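PDB 2PLJ: lysine/ornithine decarboxylase, which decarboxylates lysine and ornithine, probably to cadaverine and putrescine, using a pyridoxal phosphate cofactor held in a beta/alpha-barrel. Local coordinates for residues Q218-H230 with V264-L278. Numbering follows the deposited sequence. Where two conformers were deposited one is given.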
ATOM      1  N   GLN A 218       9.325   1.848  16.801  1.00 17.24           N
ATOM      2  CA  GLN A 218       8.720   1.084  17.916  1.00 16.79           C
ATOM      3  C   GLN A 218       9.814   0.307  18.664  1.00 16.54           C
ATOM      4  O   GLN A 218       9.755  -0.904  18.806  1.00 17.19           O
ATOM      5  CB  GLN A 218       7.583   0.174  17.409  1.00 17.11           C
ATOM      6  CG  GLN A 218       6.729  -0.505  18.491  1.00 16.65           C
ATOM      7  CD  GLN A 218       5.811   0.442  19.287  1.00 18.42           C
ATOM      8  OE1 GLN A 218       5.762   1.664  19.061  1.00 17.18           O
ATOM      9  NE2 GLN A 218       5.043  -0.150  20.200  1.00 18.76           N
ATOM     10  N   THR A 219      10.855   1.037  19.053  1.00 17.08           N
ATOM     11  CA  THR A 219      11.946   0.456  19.845  1.00 18.34           C
ATOM     12  C   THR A 219      11.486   0.394  21.285  1.00 19.01           C
ATOM     13  O   THR A 219      11.148   1.433  21.865  1.00 19.07           O
ATOM     14  CB  THR A 219      13.212   1.327  19.728  1.00 17.66           C
ATOM     15  OG1 THR A 219      13.776   1.160  18.427  1.00 19.34           O
ATOM     16  CG2 THR A 219      14.264   0.900  20.778  1.00 17.45           C
ATOM     17  N   THR A 220      11.518  -0.802  21.876  1.00 19.25           N
ATOM     18  CA  THR A 220      10.978  -0.995  23.222  1.00 20.04           C
ATOM     19  C   THR A 220      12.074  -1.025  24.291  1.00 20.02           C
ATOM     20  O   THR A 220      11.777  -0.920  25.489  1.00 20.45           O
ATOM     21  CB  THR A 220      10.099  -2.243  23.297  1.00 20.20           C
ATOM     22  OG1 THR A 220      10.846  -3.384  22.820  1.00 20.26           O
ATOM     23  CG2 THR A 220       8.795  -2.026  22.473  1.00 21.18           C
ATOM     24  N   ASN A 221      13.322  -1.174  23.844  1.00 19.38           N
ATOM     25  CA  ASN A 221      14.498  -1.187  24.727  1.00 20.53           C
ATOM     26  C   ASN A 221      15.307   0.103  24.577  1.00 20.15           C
ATOM     27  O   ASN A 221      15.983   0.298  23.562  1.00 20.37           O
ATOM     28  CB  ASN A 221      15.401  -2.392  24.425  1.00 20.02           C
ATOM     29  CG  ASN A 221      16.575  -2.510  25.396  1.00 22.24           C
ATOM     30  OD1 ASN A 221      16.804  -1.628  26.227  1.00 21.77           O
ATOM     31  ND2 ASN A 221      17.310  -3.624  25.311  1.00 25.49           N
ATOM     32  N   PRO A 222      15.261   0.977  25.600  1.00 20.36           N
ATOM     33  CA  PRO A 222      16.002   2.223  25.489  1.00 19.86           C
ATOM     34  C   PRO A 222      17.527   2.074  25.476  1.00 19.17           C
ATOM     35  O   PRO A 222      18.222   3.032  25.133  1.00 18.92           O
ATOM     36  CB  PRO A 222      15.538   3.012  26.714  1.00 20.63           C
ATOM     37  CG  PRO A 222      15.158   1.983  27.714  1.00 20.82           C
ATOM     38  CD  PRO A 222      14.550   0.873  26.895  1.00 20.64           C
ATOM     39  N   ASN A 223      18.049   0.903  25.863  1.00 19.38           N
ATOM     40  CA  ASN A 223      19.499   0.666  25.801  1.00 19.56           C
ATOM     41  C   ASN A 223      20.079   0.841  24.391  1.00 18.35           C
ATOM     42  O   ASN A 223      21.239   1.190  24.247  1.00 17.26           O
ATOM     43  CB  ASN A 223      19.885  -0.699  26.380  1.00 20.56           C
ATOM     44  CG  ASN A 223      21.396  -0.840  26.573  1.00 23.63           C
ATOM     45  OD1 ASN A 223      22.033  -0.008  27.232  1.00 27.77           O
ATOM     46  ND2 ASN A 223      21.977  -1.894  26.002  1.00 27.79           N
ATOM     47  N   LYS A 224      19.263   0.613  23.355  1.00 17.72           N
ATOM     48  CA  LYS A 224      19.679   0.928  21.969  1.00 17.94           C
ATOM     49  C   LYS A 224      20.124   2.379  21.822  1.00 17.07           C
ATOM     50  O   LYS A 224      21.191   2.663  21.222  1.00 16.29           O
ATOM     51  CB  LYS A 224      18.579   0.605  20.955  1.00 18.40           C
ATOM     52  CG  LYS A 224      18.240  -0.881  20.902  1.00 21.74           C
ATOM     53  CD  LYS A 224      17.409  -1.201  19.684  1.00 25.00           C
ATOM     54  CE  LYS A 224      17.061  -2.677  19.680  1.00 29.52           C
ATOM     55  NZ  LYS A 224      16.165  -3.029  18.545  1.00 30.49           N
ATOM     56  N   TYR A 225      19.329   3.294  22.378  1.00 15.55           N
ATOM     57  CA  TYR A 225      19.691   4.716  22.377  1.00 16.25           C
ATOM     58  C   TYR A 225      20.968   4.989  23.157  1.00 15.57           C
ATOM     59  O   TYR A 225      21.862   5.724  22.698  1.00 14.43           O
ATOM     60  CB  TYR A 225      18.561   5.577  22.933  1.00 17.07           C
ATOM     61  CG  TYR A 225      17.297   5.548  22.084  1.00 17.18           C
ATOM     62  CD1 TYR A 225      17.068   6.504  21.082  1.00 16.66           C
ATOM     63  CD2 TYR A 225      16.330   4.555  22.288  1.00 17.76           C
ATOM     64  CE1 TYR A 225      15.880   6.484  20.276  1.00 17.65           C
ATOM     65  CE2 TYR A 225      15.144   4.509  21.497  1.00 16.13           C
ATOM     66  CZ  TYR A 225      14.924   5.483  20.522  1.00 16.75           C
ATOM     67  OH  TYR A 225      13.786   5.419  19.780  1.00 19.50           O
ATOM     68  N   VAL A 226      21.035   4.420  24.354  1.00 14.75           N
ATOM     69  CA  VAL A 226      22.198   4.623  25.223  1.00 14.74           C
ATOM     70  C   VAL A 226      23.502   4.217  24.512  1.00 14.90           C
ATOM     71  O   VAL A 226      24.453   4.994  24.491  1.00 15.56           O
ATOM     72  CB  VAL A 226      22.030   3.833  26.545  1.00 14.46           C
ATOM     73  CG1 VAL A 226      23.267   3.982  27.424  1.00 14.71           C
ATOM     74  CG2 VAL A 226      20.764   4.322  27.279  1.00 14.29           C
ATOM     75  N   GLU A 227      23.536   3.020  23.926  1.00 15.71           N
ATOM     76  CA  GLU A 227      24.751   2.527  23.268  1.00 16.68           C
ATOM     77  C   GLU A 227      25.135   3.415  22.092  1.00 15.39           C
ATOM     78  O   GLU A 227      26.328   3.691  21.892  1.00 14.60           O
ATOM     79  CB  GLU A 227      24.609   1.081  22.781  1.00 17.10           C
ATOM     80  CG  GLU A 227      24.406   0.009  23.861  1.00 19.15           C
ATOM     81  CD  GLU A 227      24.599  -1.414  23.319  1.00 22.13           C
ATOM     82  OE1 GLU A 227      24.324  -1.645  22.111  1.00 30.05           O
ATOM     83  OE2 GLU A 227      25.008  -2.303  24.098  1.00 27.65           O
ATOM     84  N   ALA A 228      24.127   3.838  21.320  1.00 15.11           N
ATOM     85  CA  ALA A 228      24.328   4.748  20.196  1.00 14.33           C
ATOM     86  C   ALA A 228      24.906   6.079  20.662  1.00 14.23           C
ATOM     87  O   ALA A 228      25.835   6.608  20.054  1.00 14.14           O
ATOM     88  CB  ALA A 228      23.004   4.962  19.414  1.00 14.59           C
ATOM     89  N   ILE A 229      24.365   6.610  21.752  1.00 14.04           N
ATOM     90  CA  ILE A 229      24.813   7.905  22.275  1.00 14.54           C
ATOM     91  C   ILE A 229      26.290   7.842  22.726  1.00 14.63           C
ATOM     92  O   ILE A 229      27.113   8.719  22.371  1.00 14.86           O
ATOM     93  CB  ILE A 229      23.883   8.413  23.397  1.00 14.28           C
ATOM     94  CG1 ILE A 229      22.493   8.775  22.806  1.00 14.50           C
ATOM     95  CG2 ILE A 229      24.509   9.619  24.117  1.00 15.41           C
ATOM     96  CD1 ILE A 229      21.365   8.889  23.839  1.00 16.09           C
ATOM     97  N   HIS A 230      26.633   6.775  23.449  1.00 14.71           N
ATOM     98  CA  HIS A 230      28.028   6.565  23.846  1.00 15.68           C
ATOM     99  C   HIS A 230      28.927   6.507  22.609  1.00 15.98           C
ATOM    100  O   HIS A 230      29.956   7.161  22.573  1.00 15.77           O
ATOM    101  CB  HIS A 230      28.208   5.272  24.632  1.00 15.54           C
ATOM    102  CG  HIS A 230      27.566   5.272  25.984  1.00 18.21           C
ATOM    103  ND1 HIS A 230      27.477   6.398  26.777  1.00 19.56           N
ATOM    104  CD2 HIS A 230      27.039   4.256  26.714  1.00 17.38           C
ATOM    105  CE1 HIS A 230      26.889   6.083  27.921  1.00 20.37           C
ATOM    106  NE2 HIS A 230      26.614   4.790  27.906  1.00 18.26           N
ATOM    107  N   VAL A 264       3.851  -0.903  26.651  1.00 22.35           N
ATOM    108  CA  VAL A 264       5.253  -0.513  26.472  1.00 21.92           C
ATOM    109  C   VAL A 264       5.680   0.361  27.649  1.00 21.58           C
ATOM    110  O   VAL A 264       4.837   0.856  28.398  1.00 20.54           O
ATOM    111  CB  VAL A 264       5.527   0.222  25.122  1.00 21.47           C
ATOM    112  CG1 VAL A 264       5.038  -0.630  23.929  1.00 22.05           C
ATOM    113  CG2 VAL A 264       4.901   1.633  25.110  1.00 20.69           C
ATOM    114  N   MET A 265       6.989   0.546  27.814  1.00 22.16           N
ATOM    115  CA  MET A 265       7.503   1.353  28.906  1.00 23.09           C
ATOM    116  C   MET A 265       6.970   2.781  28.803  1.00 21.83           C
ATOM    117  O   MET A 265       7.032   3.383  27.720  1.00 22.23           O
ATOM    118  CB  MET A 265       9.026   1.375  28.844  1.00 22.75           C
ATOM    119  CG  MET A 265       9.713   1.432  30.168  1.00 25.54           C
ATOM    120  SD  MET A 265      11.487   1.512  29.861  1.00 27.40           S
ATOM    121  CE  MET A 265      11.755  -0.028  28.994  1.00 27.61           C
ATOM    122  N   PRO A 266       6.431   3.327  29.911  1.00 21.13           N
ATOM    123  CA  PRO A 266       6.024   4.739  29.971  1.00 20.22           C
ATOM    124  C   PRO A 266       7.151   5.672  29.507  1.00 19.38           C
ATOM    125  O   PRO A 266       8.337   5.395  29.777  1.00 18.53           O
ATOM    126  CB  PRO A 266       5.745   4.950  31.453  1.00 20.97           C
ATOM    127  CG  PRO A 266       5.293   3.590  31.936  1.00 21.90           C
ATOM    128  CD  PRO A 266       6.160   2.619  31.185  1.00 21.09           C
ATOM    129  N   ILE A 267       6.790   6.764  28.839  1.00 18.11           N
ATOM    130  CA  ILE A 267       7.796   7.573  28.132  1.00 17.84           C
ATOM    131  C   ILE A 267       8.881   8.159  29.080  1.00 17.88           C
ATOM    132  O   ILE A 267      10.054   8.211  28.694  1.00 16.83           O
ATOM    133  CB  ILE A 267       7.165   8.635  27.186  1.00 17.82           C
ATOM    134  CG1 ILE A 267       8.215   9.181  26.210  1.00 18.43           C
ATOM    135  CG2 ILE A 267       6.440   9.760  27.986  1.00 18.19           C
ATOM    136  CD1 ILE A 267       8.858   8.115  25.313  1.00 20.04           C
ATOM    137  N   ASP A 268       8.491   8.601  30.284  1.00 17.61           N
ATOM    138  CA  ASP A 268       9.496   9.125  31.264  1.00 18.64           C
ATOM    139  C   ASP A 268      10.542   8.088  31.615  1.00 18.42           C
ATOM    140  O   ASP A 268      11.750   8.381  31.616  1.00 19.05           O
ATOM    141  CB  ASP A 268       8.892   9.640  32.571  1.00 19.48           C
ATOM    142  CG  ASP A 268       7.935  10.770  32.368  0.50 20.29           C
ATOM    143  OD1 ASP A 268       8.077  11.485  31.359  0.50 20.99           O
ATOM    144  OD2 ASP A 268       7.058  10.948  33.242  0.50 22.29           O
ATOM    145  N   GLN A 269      10.071   6.881  31.921  1.00 18.57           N
ATOM    146  CA  GLN A 269      10.949   5.772  32.305  1.00 19.09           C
ATOM    147  C   GLN A 269      11.825   5.348  31.130  1.00 18.57           C
ATOM    148  O   GLN A 269      13.033   5.087  31.313  1.00 17.53           O
ATOM    149  CB  GLN A 269      10.135   4.589  32.807  1.00 19.79           C
ATOM    150  CG  GLN A 269       9.483   4.830  34.145  1.00 23.11           C
ATOM    151  CD  GLN A 269       8.426   3.791  34.433  1.00 28.60           C
ATOM    152  OE1 GLN A 269       8.553   2.621  34.035  1.00 30.29           O
ATOM    153  NE2 GLN A 269       7.361   4.213  35.111  1.00 28.99           N
ATOM    154  N   PHE A 270      11.210   5.310  29.943  1.00 17.60           N
ATOM    155  CA  PHE A 270      11.923   5.019  28.702  1.00 16.48           C
ATOM    156  C   PHE A 270      13.072   5.971  28.487  1.00 16.58           C
ATOM    157  O   PHE A 270      14.181   5.525  28.188  1.00 17.04           O
ATOM    158  CB  PHE A 270      10.971   5.076  27.504  1.00 17.39           C
ATOM    159  CG  PHE A 270      11.563   4.538  26.246  1.00 16.33           C
ATOM    160  CD1 PHE A 270      11.426   3.177  25.927  1.00 18.51           C
ATOM    161  CD2 PHE A 270      12.220   5.394  25.350  1.00 17.36           C
ATOM    162  CE1 PHE A 270      11.936   2.663  24.739  1.00 19.07           C
ATOM    163  CE2 PHE A 270      12.730   4.911  24.152  1.00 17.51           C
ATOM    164  CZ  PHE A 270      12.584   3.547  23.822  1.00 17.96           C
ATOM    165  N   CYS A 271      12.830   7.268  28.690  1.00 15.86           N
ATOM    166  CA  CYS A 271      13.839   8.291  28.367  1.00 16.08           C
ATOM    167  C   CYS A 271      14.888   8.529  29.459  1.00 15.12           C
ATOM    168  O   CYS A 271      15.897   9.171  29.193  1.00 14.60           O
ATOM    169  CB  CYS A 271      13.171   9.603  27.967  1.00 16.98           C
ATOM    170  SG  CYS A 271      12.246   9.428  26.401  1.00 18.73           S
ATOM    171  N   ALA A 272      14.596   8.075  30.676  1.00 15.55           N
ATOM    172  CA  ALA A 272      15.517   8.206  31.826  1.00 16.26           C
ATOM    173  C   ALA A 272      16.977   7.826  31.477  1.00 16.79           C
ATOM    174  O   ALA A 272      17.885   8.663  31.646  1.00 17.58           O
ATOM    175  CB  ALA A 272      14.978   7.414  33.055  1.00 16.22           C
ATOM    176  N   PRO A 273      17.222   6.577  30.990  1.00 17.77           N
ATOM    177  CA  PRO A 273      18.614   6.200  30.632  1.00 17.36           C
ATOM    178  C   PRO A 273      19.161   6.979  29.452  1.00 16.80           C
ATOM    179  O   PRO A 273      20.371   7.193  29.366  1.00 15.60           O
ATOM    180  CB  PRO A 273      18.529   4.701  30.284  1.00 17.71           C
ATOM    181  CG  PRO A 273      17.103   4.369  30.166  1.00 18.99           C
ATOM    182  CD  PRO A 273      16.279   5.454  30.808  1.00 18.15           C
ATOM    183  N   ILE A 274      18.268   7.416  28.561  1.00 15.89           N
ATOM    184  CA  ILE A 274      18.650   8.273  27.437  1.00 15.85           C
ATOM    185  C   ILE A 274      19.197   9.605  27.974  1.00 14.63           C
ATOM    186  O   ILE A 274      20.324  10.019  27.631  1.00 14.55           O
ATOM    187  CB  ILE A 274      17.451   8.525  26.471  1.00 15.42           C
ATOM    188  CG1 ILE A 274      16.869   7.179  25.966  1.00 16.40           C
ATOM    189  CG2 ILE A 274      17.911   9.395  25.322  1.00 16.57           C
ATOM    190  CD1 ILE A 274      15.742   7.318  24.942  1.00 17.65           C
ATOM    191  N   ASN A 275      18.412  10.265  28.826  1.00 14.57           N
ATOM    192  CA  ASN A 275      18.841  11.500  29.466  1.00 14.81           C
ATOM    193  C   ASN A 275      20.196  11.370  30.168  1.00 14.43           C
ATOM    194  O   ASN A 275      21.020  12.284  30.112  1.00 15.13           O
ATOM    195  CB  ASN A 275      17.778  11.983  30.464  1.00 15.74           C
ATOM    196  CG  ASN A 275      16.501  12.457  29.764  1.00 16.05           C
ATOM    197  OD1 ASN A 275      15.394  12.352  30.317  1.00 19.37           O
ATOM    198  ND2 ASN A 275      16.654  12.974  28.548  1.00 15.51           N
ATOM    199  N   GLU A 276      20.415  10.232  30.815  1.00 14.56           N
ATOM    200  CA  GLU A 276      21.686   9.986  31.508  1.00 16.04           C
ATOM    201  C   GLU A 276      22.857   9.905  30.544  1.00 15.00           C
ATOM    202  O   GLU A 276      23.907  10.495  30.801  1.00 15.34           O
ATOM    203  CB  GLU A 276      21.592   8.715  32.331  1.00 16.42           C
ATOM    204  CG  GLU A 276      20.607   8.809  33.466  1.00 21.66           C
ATOM    205  CD  GLU A 276      20.420   7.475  34.180  1.00 27.38           C
ATOM    206  OE1 GLU A 276      21.440   6.801  34.468  1.00 30.22           O
ATOM    207  OE2 GLU A 276      19.248   7.103  34.431  1.00 32.29           O
ATOM    208  N   ALA A 277      22.670   9.178  29.442  1.00 15.09           N
ATOM    209  CA  ALA A 277      23.714   9.059  28.412  1.00 14.87           C
ATOM    210  C   ALA A 277      24.035  10.424  27.785  1.00 14.85           C
ATOM    211  O   ALA A 277      25.196  10.766  27.562  1.00 15.52           O
ATOM    212  CB  ALA A 277      23.331   8.029  27.360  1.00 14.90           C
ATOM    213  N   LEU A 278      22.994  11.223  27.565  1.00 14.89           N
ATOM    214  CA  LEU A 278      23.151  12.537  26.962  1.00 15.30           C
ATOM    215  C   LEU A 278      23.939  13.484  27.837  1.00 15.28           C
ATOM    216  O   LEU A 278      24.690  14.339  27.334  1.00 15.73           O
ATOM    217  CB  LEU A 278      21.763  13.141  26.672  1.00 14.16           C
ATOM    218  CG  LEU A 278      20.980  12.474  25.532  1.00 16.27           C
ATOM    219  CD1 LEU A 278      19.590  13.102  25.413  1.00 17.42           C
ATOM    220  CD2 LEU A 278      21.732  12.616  24.201  1.00 19.06           C
TER
HETATM  221  O   HOH W   1       8.915  -0.786  26.145  1.00 39.79           O
HETATM  222  O   HOH W   2      27.187   9.151  26.210  1.00 24.66           O
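Pro222 and Phe270 meet where two neighbouring outer helices of the beta/alpha-barrel pack together. Helices 223-230 and 267-278 run nearly parallel, 11° apart, with axes 8.6 Å apart at closest approach. The contact is tight along its buried side. Pro222 CB sits over the centre of the Phe270 ring, 4.0 Å from the centroid, in a CH-pi contact. The same CB lies 3.2 Å from Phe270 O, next to the break in the helix backbone bonding at Pro273 and Ile274. Phe270 swings its ring across to Pro222 because chi1, -169°, sets CG opposite the backbone N. Its ring edge meets Thr220 O and Tyr225 CE2. Thr219 O is buried by this contact and has no hydrogen-bond partner in the model.

The Tyr225 and Phe270 rings are steeply inclined, their planes at 78°. Ile274 CD1 lies over one face of Tyr225, 4.1 Å from the ring centroid. The Tyr225 hydroxyl is hydrogen-bonded to Gly254 O, and Phe256 meets its ring almost parallel. One turn on, Ile229 CD1 touches both Ile274 CG2 and Leu278 CD2, while Ile229 CG2 packs on Ala277 CB. At the start of segment 218-230, Gln218 borders the bound putrescine-pyridoxal phosphate adduct, though its side chain is about 6 Å away; NE2 is hydrogen-bonded to Val258 O and lies beside Val264 CG1.

The rim and the two ends are looser. The methyl CG2 of exposed Thr220 comes no nearer than 4.3 Å to Val264 CG1, and no direct hydrogen bond joins the segments. Two waters bridge them. At the loop end, one donates to Thr220 O and accepts from Met265 N. At the far end, His230 CE1 stands 4.1 Å from Ala277 CB, and the second water, 2.8 Å from His230 ND1, donates to Ala277 O.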